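Side-chain contacts in hypothetical protein TM_1646 (PDB 2P61), which is of unknown function but folds as a four-helix bundle and belongs to the DUF327 family: residues 55-60 with 148-153; 65-70 with 136-141; 85-90 with 112-117. All coordinates share one frame; numbering follows the deposited sequence.

Contact 1: residues 55-60 with 148-153; sequences EAVEEV and LILNLY
V57 sets its CG2 methyl over one face of the Y153 ring, 3.8 Å from the ring centroid and 13° off the ring normal, a CH-pi contact close to the centre of the ring. A branched residue suits this place because its two methyls serve two partners at once. With CG1 anti to the backbone N, CG2 is left for the ring while V57 CG1 meets L150 CD2 at 4.0 Å. A third pair, both of whose residues are buried, is V60 CG1 with I149 CD1 at 3.8 Å, the far end of the longer isoleucine closing the distance between the backbones. No hydrogen bond crosses the contact, so shape and apolar surface do the work. Y153 turns its ring toward the valine by holding CG anti to its backbone N (chi1 -172°). A serine in its place would probably leave V57 CG2 without the flat surface it rests on and open a gap beside L53.

Both segments are helical and run antiparallel at 172°, with their axes 11.0 Å apart, and V57 faces L150 across the interface. E59, on the same helix as V57, forms a salt bridge with R78 of helix 73-95. From that helix too, F86 packs on both V57 and V60, and I83 on I149. Y153 also reaches L53 and E54, a turn earlier on the helix of V57, while L152 reaches L110 and V113 of helix 105-129, so that helix 138-153 touches the other three helices of the bundle.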
loop_
_atom_site.group_PDB
_atom_site.type_symbol
_atom_site.label_atom_id
_atom_site.label_comp_id
_atom_site.label_asym_id
_atom_site.label_seq_id
_atom_site.Cartn_x
_atom_site.Cartn_y
_atom_site.Cartn_z
ATOM N N GLU A 55 3.862 3.881 -9.589
ATOM C CA GLU A 55 3.048 2.784 -10.121
ATOM C C GLU A 55 2.517 1.860 -9.040
ATOM O O GLU A 55 1.540 1.199 -9.251
ATOM C CB GLU A 55 3.854 1.929 -11.115
ATOM C CG GLU A 55 3.971 2.483 -12.536
ATOM C CD GLU A 55 5.073 1.780 -13.410
ATOM O OE1 GLU A 55 5.334 0.534 -13.244
ATOM O OE2 GLU A 55 5.694 2.511 -14.245
ATOM N N ALA A 56 3.166 1.746 -7.901
ATOM C CA ALA A 56 2.759 0.732 -6.963
ATOM C C ALA A 56 1.661 1.401 -6.207
ATOM O O ALA A 56 0.737 0.731 -5.737
ATOM C CB ALA A 56 3.890 0.357 -6.032
ATOM N N VAL A 57 1.761 2.727 -6.066
ATOM C CA VAL A 57 0.717 3.462 -5.379
ATOM C C VAL A 57 -0.552 3.333 -6.184
ATOM O O VAL A 57 -1.585 3.052 -5.616
ATOM C CB VAL A 57 1.011 4.944 -5.181
ATOM C CG1 VAL A 57 -0.290 5.643 -4.946
ATOM C CG2 VAL A 57 1.829 5.125 -3.945
ATOM N N GLU A 58 -0.455 3.472 -7.505
ATOM C CA GLU A 58 -1.618 3.422 -8.347
ATOM C C GLU A 58 -2.276 2.099 -8.243
ATOM O O GLU A 58 -3.509 2.082 -8.161
ATOM C CB GLU A 58 -1.305 3.767 -9.756
ATOM C CG GLU A 58 -0.988 5.245 -9.838
ATOM C CD GLU A 58 -0.282 5.652 -11.137
ATOM O OE1 GLU A 58 0.023 4.769 -12.015
ATOM O OE2 GLU A 58 -0.036 6.880 -11.263
ATOM N N GLU A 59 -1.491 1.005 -8.161
ATOM C CA GLU A 59 -2.077 -0.329 -8.182
ATOM C C GLU A 59 -2.769 -0.558 -6.859
ATOM O O GLU A 59 -3.781 -1.245 -6.827
ATOM C CB GLU A 59 -1.084 -1.461 -8.593
ATOM C CG GLU A 59 -1.676 -2.934 -8.847
ATOM C CD GLU A 59 -2.826 -3.009 -9.933
ATOM O OE1 GLU A 59 -3.548 -4.064 -9.956
ATOM O OE2 GLU A 59 -3.048 -2.050 -10.777
ATOM N N VAL A 60 -2.268 0.021 -5.776
ATOM C CA VAL A 60 -2.993 -0.029 -4.478
ATOM C C VAL A 60 -4.414 0.649 -4.539
ATOM O O VAL A 60 -5.387 0.090 -3.964
ATOM C CB VAL A 60 -2.267 0.698 -3.365
ATOM C CG1 VAL A 60 -3.104 0.652 -2.147
ATOM C CG2 VAL A 60 -0.820 0.060 -3.081
ATOM N N LEU A 148 -3.645 5.674 4.603
ATOM C CA LEU A 148 -2.390 5.341 5.293
ATOM C C LEU A 148 -1.247 5.005 4.347
ATOM O O LEU A 148 -0.073 5.176 4.677
ATOM C CB LEU A 148 -2.564 4.142 6.238
ATOM C CG LEU A 148 -3.596 4.250 7.378
ATOM C CD1 LEU A 148 -3.720 2.855 8.004
ATOM C CD2 LEU A 148 -3.132 5.241 8.340
ATOM N N ILE A 149 -1.598 4.518 3.169
ATOM C CA ILE A 149 -0.575 4.195 2.255
ATOM C C ILE A 149 -0.051 5.453 1.689
ATOM O O ILE A 149 1.148 5.565 1.575
ATOM C CB ILE A 149 -1.015 3.137 1.230
ATOM C CG1 ILE A 149 -0.900 1.772 1.919
ATOM C CG2 ILE A 149 -0.207 3.265 -0.124
ATOM C CD1 ILE A 149 -1.969 0.877 1.431
ATOM N N LEU A 150 -0.916 6.416 1.394
ATOM C CA LEU A 150 -0.516 7.753 0.923
ATOM C C LEU A 150 0.243 8.603 1.964
ATOM O O LEU A 150 1.099 9.395 1.597
ATOM C CB LEU A 150 -1.725 8.527 0.358
ATOM C CG LEU A 150 -2.411 8.001 -0.901
ATOM C CD1 LEU A 150 -3.739 8.638 -1.010
ATOM C CD2 LEU A 150 -1.592 8.221 -2.232
ATOM N N ASN A 151 -0.045 8.493 3.255
ATOM C CA ASN A 151 0.928 9.093 4.212
ATOM C C ASN A 151 2.315 8.543 3.960
ATOM O O ASN A 151 3.217 9.314 3.655
ATOM C CB ASN A 151 0.597 8.815 5.671
ATOM C CG ASN A 151 -0.763 9.362 6.070
ATOM O OD1 ASN A 151 -1.376 8.853 7.013
ATOM N ND2 ASN A 151 -1.237 10.414 5.386
ATOM N N LEU A 152 2.446 7.215 4.058
ATOM C CA LEU A 152 3.665 6.459 3.747
ATOM C C LEU A 152 4.322 6.911 2.476
ATOM O O LEU A 152 5.494 7.099 2.433
ATOM C CB LEU A 152 3.361 4.944 3.636
ATOM C CG LEU A 152 3.285 4.263 5.013
ATOM C CD1 LEU A 152 3.000 2.800 4.982
ATOM C CD2 LEU A 152 4.547 4.545 5.729
ATOM N N TYR A 153 3.583 7.104 1.425
ATOM C CA TYR A 153 4.211 7.590 0.237
ATOM C C TYR A 153 4.846 8.967 0.428
ATOM O O TYR A 153 5.810 9.300 -0.238
ATOM C CB TYR A 153 3.143 7.678 -0.833
ATOM C CG TYR A 153 3.581 7.989 -2.220
ATOM C CD1 TYR A 153 4.813 7.575 -2.740
ATOM C CD2 TYR A 153 2.740 8.632 -3.043
ATOM C CE1 TYR A 153 5.160 7.847 -4.068
ATOM C CE2 TYR A 153 3.076 8.893 -4.354
ATOM C CZ TYR A 153 4.255 8.499 -4.856
ATOM O OH TYR A 153 4.468 8.825 -6.161
#

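Contact 2: residues 65-70 with 136-141; sequences NELVRS and INLAAR
V68 meets A139 with both of its methyls because its first torsion puts CG1 anti to the backbone N (chi1 -178°) and CG2 beside that nitrogen. CG1 then lies 4.0 Å from A139 CB, and CG2 comes to A139 CA at 4.1 Å. L67 and L138 both also hold CG anti to their backbone N, which carries their methyl ends into the space between the helices. This is one end of an up-and-down four-helix bundle, where the last turn of helix 37-69 passes the first turn of helix 138-153.

The alanine suits its place because it has almost no side chain: the CA atoms of V68 and A139 approach to 5.8 Å, and the beta-branched valine covers the small residue with its fork. One step inward the packing turns to leucines. L67 CD2 and L138 CD1 stand 4.4 Å apart, a loose contact, while the other methyl of L138, CD2, lies by the backbone of the facing helix, 4.3 Å from V68 CA. The side-chain contacts here are apolar, and no hydrogen bond joins the two segments. Further in, L67 packs on L76 and Y79 of helix 73-95, and L138 on L124 of helix 105-129; I142, one residue beyond R141, touches both L67 and V68.

Polar order is found within 136-141. R141, whose side chain also touches D123 and K127, turns back along its own segment to the residue just before the N-cap N137. There its NE donates to I136 O over 2.9 Å with an N-H...O angle of 155°; the oxygen lies near the guanidinium plane, but the donor is tilted 30° from the carbonyl plane.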
loop_
_atom_site.group_PDB
_atom_site.type_symbol
_atom_site.label_atom_id
_atom_site.label_comp_id
_atom_site.label_asym_id
_atom_site.label_seq_id
_atom_site.Cartn_x
_atom_site.Cartn_y
_atom_site.Cartn_z
ATOM N N ASN A 65 -10.203 0.180 -5.302
ATOM C CA ASN A 65 -11.421 0.574 -6.003
ATOM C C ASN A 65 -12.106 -0.636 -6.640
ATOM O O ASN A 65 -13.337 -0.865 -6.425
ATOM C CB ASN A 65 -11.214 1.821 -6.904
ATOM C CG ASN A 65 -11.283 3.209 -6.073
ATOM O OD1 ASN A 65 -12.259 3.479 -5.326
ATOM N ND2 ASN A 65 -10.293 4.071 -6.254
ATOM N N GLU A 66 -11.345 -1.498 -7.322
ATOM C CA GLU A 66 -11.985 -2.735 -7.835
ATOM C C GLU A 66 -12.486 -3.684 -6.740
ATOM O O GLU A 66 -13.529 -4.323 -6.877
ATOM C CB GLU A 66 -11.052 -3.500 -8.733
ATOM C CG GLU A 66 -11.784 -4.504 -9.650
ATOM C CD GLU A 66 -12.369 -3.858 -10.906
ATOM O OE1 GLU A 66 -11.781 -2.884 -11.397
ATOM O OE2 GLU A 66 -13.413 -4.321 -11.382
ATOM N N LEU A 67 -11.766 -3.782 -5.623
ATOM C CA LEU A 67 -12.242 -4.697 -4.572
ATOM C C LEU A 67 -13.646 -4.220 -4.209
ATOM O O LEU A 67 -14.555 -5.040 -4.169
ATOM C CB LEU A 67 -11.310 -4.780 -3.386
ATOM C CG LEU A 67 -11.701 -5.472 -2.065
ATOM C CD1 LEU A 67 -11.999 -7.019 -2.171
ATOM C CD2 LEU A 67 -10.574 -5.129 -0.957
ATOM N N VAL A 68 -13.825 -2.893 -4.071
ATOM C CA VAL A 68 -15.112 -2.246 -3.674
ATOM C C VAL A 68 -16.304 -2.580 -4.564
ATOM O O VAL A 68 -17.397 -2.718 -4.062
ATOM C CB VAL A 68 -14.953 -0.679 -3.519
ATOM C CG1 VAL A 68 -16.231 0.031 -3.074
ATOM C CG2 VAL A 68 -13.906 -0.404 -2.489
ATOM N N ARG A 69 -16.059 -2.689 -5.866
ATOM C CA ARG A 69 -17.016 -2.958 -6.938
ATOM C C ARG A 69 -17.442 -4.407 -6.895
ATOM O O ARG A 69 -18.623 -4.703 -6.987
ATOM C CB ARG A 69 -16.395 -2.616 -8.306
ATOM C CG ARG A 69 -15.970 -1.151 -8.454
ATOM C CD ARG A 69 -15.685 -0.558 -9.910
ATOM N NE ARG A 69 -16.579 -0.895 -11.018
ATOM C CZ ARG A 69 -17.571 -0.120 -11.540
ATOM N NH1 ARG A 69 -17.930 1.084 -11.060
ATOM N NH2 ARG A 69 -18.268 -0.599 -12.560
ATOM N N SER A 70 -16.498 -5.336 -6.779
ATOM C CA SER A 70 -16.884 -6.748 -6.452
ATOM C C SER A 70 -15.948 -7.391 -5.431
ATOM O O SER A 70 -14.772 -7.676 -5.737
ATOM C CB SER A 70 -16.991 -7.629 -7.730
ATOM O OG SER A 70 -15.773 -7.653 -8.458
ATOM N N ILE A 136 -19.794 -4.403 7.200
ATOM C CA ILE A 136 -18.454 -4.274 6.753
ATOM C C ILE A 136 -18.124 -2.841 6.578
ATOM O O ILE A 136 -17.197 -2.408 7.218
ATOM C CB ILE A 136 -18.054 -5.177 5.586
ATOM C CG1 ILE A 136 -16.510 -5.192 5.458
ATOM C CG2 ILE A 136 -18.634 -4.755 4.340
ATOM C CD1 ILE A 136 -15.971 -6.317 4.611
ATOM N N ASN A 137 -18.860 -2.063 5.777
ATOM C CA ASN A 137 -18.392 -0.704 5.409
ATOM C C ASN A 137 -17.114 -0.716 4.597
ATOM O O ASN A 137 -16.159 0.014 4.920
ATOM C CB ASN A 137 -18.171 0.209 6.639
ATOM C CG ASN A 137 -19.455 0.631 7.283
ATOM O OD1 ASN A 137 -20.492 0.753 6.658
ATOM N ND2 ASN A 137 -19.395 0.839 8.539
ATOM N N LEU A 138 -17.143 -1.472 3.515
ATOM C CA LEU A 138 -15.974 -1.706 2.706
ATOM C C LEU A 138 -15.369 -0.526 1.949
ATOM O O LEU A 138 -14.171 -0.444 1.916
ATOM C CB LEU A 138 -16.218 -2.865 1.740
ATOM C CG LEU A 138 -15.095 -3.335 0.825
ATOM C CD1 LEU A 138 -13.879 -3.832 1.581
ATOM C CD2 LEU A 138 -15.664 -4.448 -0.065
ATOM N N ALA A 139 -16.151 0.377 1.324
ATOM C CA ALA A 139 -15.616 1.513 0.651
ATOM C C ALA A 139 -14.801 2.216 1.700
ATOM O O ALA A 139 -13.630 2.485 1.443
ATOM C CB ALA A 139 -16.676 2.358 0.157
ATOM N N ALA A 140 -15.341 2.435 2.919
ATOM C CA ALA A 140 -14.652 3.277 3.938
ATOM C C ALA A 140 -13.426 2.631 4.575
ATOM O O ALA A 140 -12.505 3.331 4.936
ATOM C CB ALA A 140 -15.564 3.703 5.026
ATOM N N ARG A 141 -13.460 1.320 4.800
ATOM C CA ARG A 141 -12.265 0.533 5.167
ATOM C C ARG A 141 -11.176 0.734 4.143
ATOM O O ARG A 141 -10.020 0.810 4.514
ATOM C CB ARG A 141 -12.605 -0.944 5.191
ATOM C CG ARG A 141 -13.391 -1.257 6.397
ATOM C CD ARG A 141 -13.510 -2.721 6.600
ATOM N NE ARG A 141 -14.349 -2.942 7.765
ATOM C CZ ARG A 141 -13.872 -3.010 8.987
ATOM N NH1 ARG A 141 -12.554 -2.961 9.202
ATOM N NH2 ARG A 141 -14.718 -3.164 9.973
#

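Contact 3: residues 85-90 with 112-117; sequences EFLKLI and LVVEEV
L87 and V114 carry the apolar contact, each pointing at the other's helix, their side chains sliding past one another in opposite directions. The nearest approach is from L87 CD2 to V114 CG2, 3.7 Å. The second leucine methyl shares the same target, since L87 CD1 lies 4.0 Å from V114 CG2, so one valine methyl is met by both ends of the leucine fork. CD1 also looks one turn further along the facing helix, where it reaches V117 CG1 at a loose 4.4 Å. Leucine suits this place because its forked end, held one carbon further out than a valine's, can bridge backbones whose nearest CA atoms, those of L87 and V114, are 7.7 Å apart. Its CG sits beside the backbone N (chi1 -61°), from where the two methyls reach V114 together. The valines, shorter and branched at CB, offer a compact surface set close to their helix.

The one salt bridge here lies within 85-90. K88 NZ forms a weak salt bridge with E85 OE2 at 3.5 Å, three residues back on the same helix and well clear of 112-117. Long flexible side chains suit such positions, where they can meet alongside the helix without entering the apolar interface.

Backbone bonds are the third kind, and in 112-117 they are regular: V117 N donates to V113 O at 2.8 Å, a helical i to i-4 bond that closes the turn carrying V114.

Beyond the pair, L152 of helix 138-153 touches both L87 and V113, and F86 turns to helix 37-69. Residues 112-117 lie in a predicted coiled coil, 107-134, and V114 and V117, three apart, put their side chains on one face as such a helix would; the whole is antiparallel helix packing within a four-helix bundle.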
loop_
_atom_site.group_PDB
_atom_site.type_symbol
_atom_site.label_atom_id
_atom_site.label_comp_id
_atom_site.label_asym_id
_atom_site.label_seq_id
_atom_site.Cartn_x
_atom_site.Cartn_y
_atom_site.Cartn_z
ATOM N N GLU A 85 3.598 -5.197 -2.289
ATOM C CA GLU A 85 4.555 -4.614 -3.136
ATOM C C GLU A 85 4.727 -3.168 -2.721
ATOM O O GLU A 85 5.881 -2.719 -2.555
ATOM C CB GLU A 85 4.118 -4.756 -4.556
ATOM C CG GLU A 85 4.927 -5.783 -5.401
ATOM C CD GLU A 85 4.833 -7.214 -4.870
ATOM O OE1 GLU A 85 3.738 -7.837 -5.004
ATOM O OE2 GLU A 85 5.853 -7.704 -4.308
ATOM N N PHE A 86 3.639 -2.405 -2.463
ATOM C CA PHE A 86 3.922 -1.017 -2.023
ATOM C C PHE A 86 4.908 -0.987 -0.811
ATOM O O PHE A 86 5.874 -0.242 -0.828
ATOM C CB PHE A 86 2.678 -0.117 -1.862
ATOM C CG PHE A 86 3.012 1.231 -1.364
ATOM C CD1 PHE A 86 3.394 2.212 -2.231
ATOM C CD2 PHE A 86 3.037 1.499 -0.023
ATOM C CE1 PHE A 86 3.810 3.448 -1.791
ATOM C CE2 PHE A 86 3.431 2.746 0.434
ATOM C CZ PHE A 86 3.834 3.695 -0.464
ATOM N N LEU A 87 4.719 -1.827 0.188
ATOM C CA LEU A 87 5.536 -1.719 1.464
ATOM C C LEU A 87 7.095 -2.067 1.337
ATOM O O LEU A 87 7.919 -1.566 2.112
ATOM C CB LEU A 87 4.861 -2.476 2.653
ATOM C CG LEU A 87 3.475 -1.958 3.050
ATOM C CD1 LEU A 87 2.755 -2.652 4.154
ATOM C CD2 LEU A 87 3.536 -0.449 3.479
ATOM N N LYS A 88 7.445 -2.934 0.374
ATOM C CA LYS A 88 8.832 -3.228 -0.006
ATOM C C LYS A 88 9.482 -1.958 -0.564
ATOM O O LYS A 88 10.505 -1.490 -0.070
ATOM C CB LYS A 88 8.857 -4.366 -1.057
ATOM C CG LYS A 88 8.591 -5.738 -0.403
ATOM C CD LYS A 88 8.588 -6.966 -1.380
ATOM C CE LYS A 88 7.882 -8.207 -0.645
ATOM N NZ LYS A 88 7.378 -9.320 -1.631
ATOM N N LEU A 89 8.878 -1.371 -1.582
ATOM C CA LEU A 89 9.507 -0.244 -2.192
ATOM C C LEU A 89 9.748 0.888 -1.225
ATOM O O LEU A 89 10.862 1.318 -1.138
ATOM C CB LEU A 89 8.759 0.198 -3.426
ATOM C CG LEU A 89 8.859 -0.777 -4.594
ATOM C CD1 LEU A 89 7.461 -0.866 -5.319
ATOM C CD2 LEU A 89 9.964 -0.282 -5.511
ATOM N N ILE A 90 8.733 1.366 -0.493
ATOM C CA ILE A 90 8.907 2.433 0.511
ATOM C C ILE A 90 9.881 2.080 1.644
ATOM O O ILE A 90 10.599 2.974 2.084
ATOM C CB ILE A 90 7.554 2.926 1.156
ATOM C CG1 ILE A 90 7.626 4.406 1.569
ATOM C CG2 ILE A 90 7.130 2.037 2.338
ATOM C CD1 ILE A 90 7.251 5.386 0.463
ATOM N N LEU A 112 5.053 1.808 12.520
ATOM C CA LEU A 112 3.801 1.800 13.237
ATOM C C LEU A 112 2.678 1.890 12.228
ATOM O O LEU A 112 1.554 1.405 12.475
ATOM C CB LEU A 112 3.716 2.925 14.310
ATOM C CG LEU A 112 4.737 2.988 15.494
ATOM C CD1 LEU A 112 4.770 4.353 16.152
ATOM C CD2 LEU A 112 4.379 1.925 16.528
ATOM N N VAL A 113 2.967 2.435 11.057
ATOM C CA VAL A 113 1.888 2.529 10.107
ATOM C C VAL A 113 1.661 1.191 9.403
ATOM O O VAL A 113 0.521 0.723 9.284
ATOM C CB VAL A 113 2.104 3.625 9.120
ATOM C CG1 VAL A 113 1.232 3.361 7.935
ATOM C CG2 VAL A 113 1.848 5.026 9.785
ATOM N N VAL A 114 2.746 0.549 8.959
ATOM C CA VAL A 114 2.690 -0.840 8.555
ATOM C C VAL A 114 1.973 -1.696 9.603
ATOM O O VAL A 114 1.028 -2.367 9.279
ATOM C CB VAL A 114 4.118 -1.344 8.252
ATOM C CG1 VAL A 114 4.169 -2.896 8.099
ATOM C CG2 VAL A 114 4.703 -0.572 7.025
ATOM N N GLU A 115 2.374 -1.683 10.858
ATOM C CA GLU A 115 1.567 -2.349 11.891
ATOM C C GLU A 115 0.058 -2.003 11.776
ATOM O O GLU A 115 -0.774 -2.895 11.885
ATOM C CB GLU A 115 2.057 -1.972 13.291
ATOM C CG GLU A 115 2.601 -3.088 14.170
ATOM C CD GLU A 115 2.619 -2.710 15.735
ATOM O OE1 GLU A 115 1.657 -2.055 16.248
ATOM O OE2 GLU A 115 3.615 -3.100 16.440
ATOM N N GLU A 116 -0.294 -0.722 11.552
ATOM C CA GLU A 116 -1.706 -0.353 11.403
ATOM C C GLU A 116 -2.378 -0.930 10.167
ATOM O O GLU A 116 -3.534 -1.344 10.231
ATOM C CB GLU A 116 -1.872 1.143 11.362
ATOM C CG GLU A 116 -2.876 1.645 12.343
ATOM C CD GLU A 116 -3.235 3.141 12.189
ATOM O OE1 GLU A 116 -4.493 3.392 12.186
ATOM O OE2 GLU A 116 -2.292 4.031 12.083
ATOM N N VAL A 117 -1.670 -0.924 9.040
ATOM C CA VAL A 117 -2.200 -1.375 7.767
ATOM C C VAL A 117 -2.558 -2.835 7.890
ATOM O O VAL A 117 -3.652 -3.248 7.490
ATOM C CB VAL A 117 -1.132 -1.259 6.703
ATOM C CG1 VAL A 117 -1.397 -2.204 5.538
ATOM C CG2 VAL A 117 -1.033 0.123 6.227
#

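How the contacts relate
Contacts 1 and 2 join the same two helices, 37-69 and 138-153, at points 17 Å apart between centres, whereas contact 3 pairs the two middle helices, 73-95 and 105-129. Contact 1 is buried near the middle of the chain and includes an aromatic face; contact 2, at the end of the bundle, is partly exposed and relies on a small alanine for close approach. Contact 3, near the chain centre like contact 1, is partly buried and, like contact 2, wholly aliphatic. Contacts 1 and 3 touch, through V57 with F86 and through L152 with L87 and V113, forming one continuous apolar core. Contact 2 touches neither, and no hydrogen bond crosses any of the three.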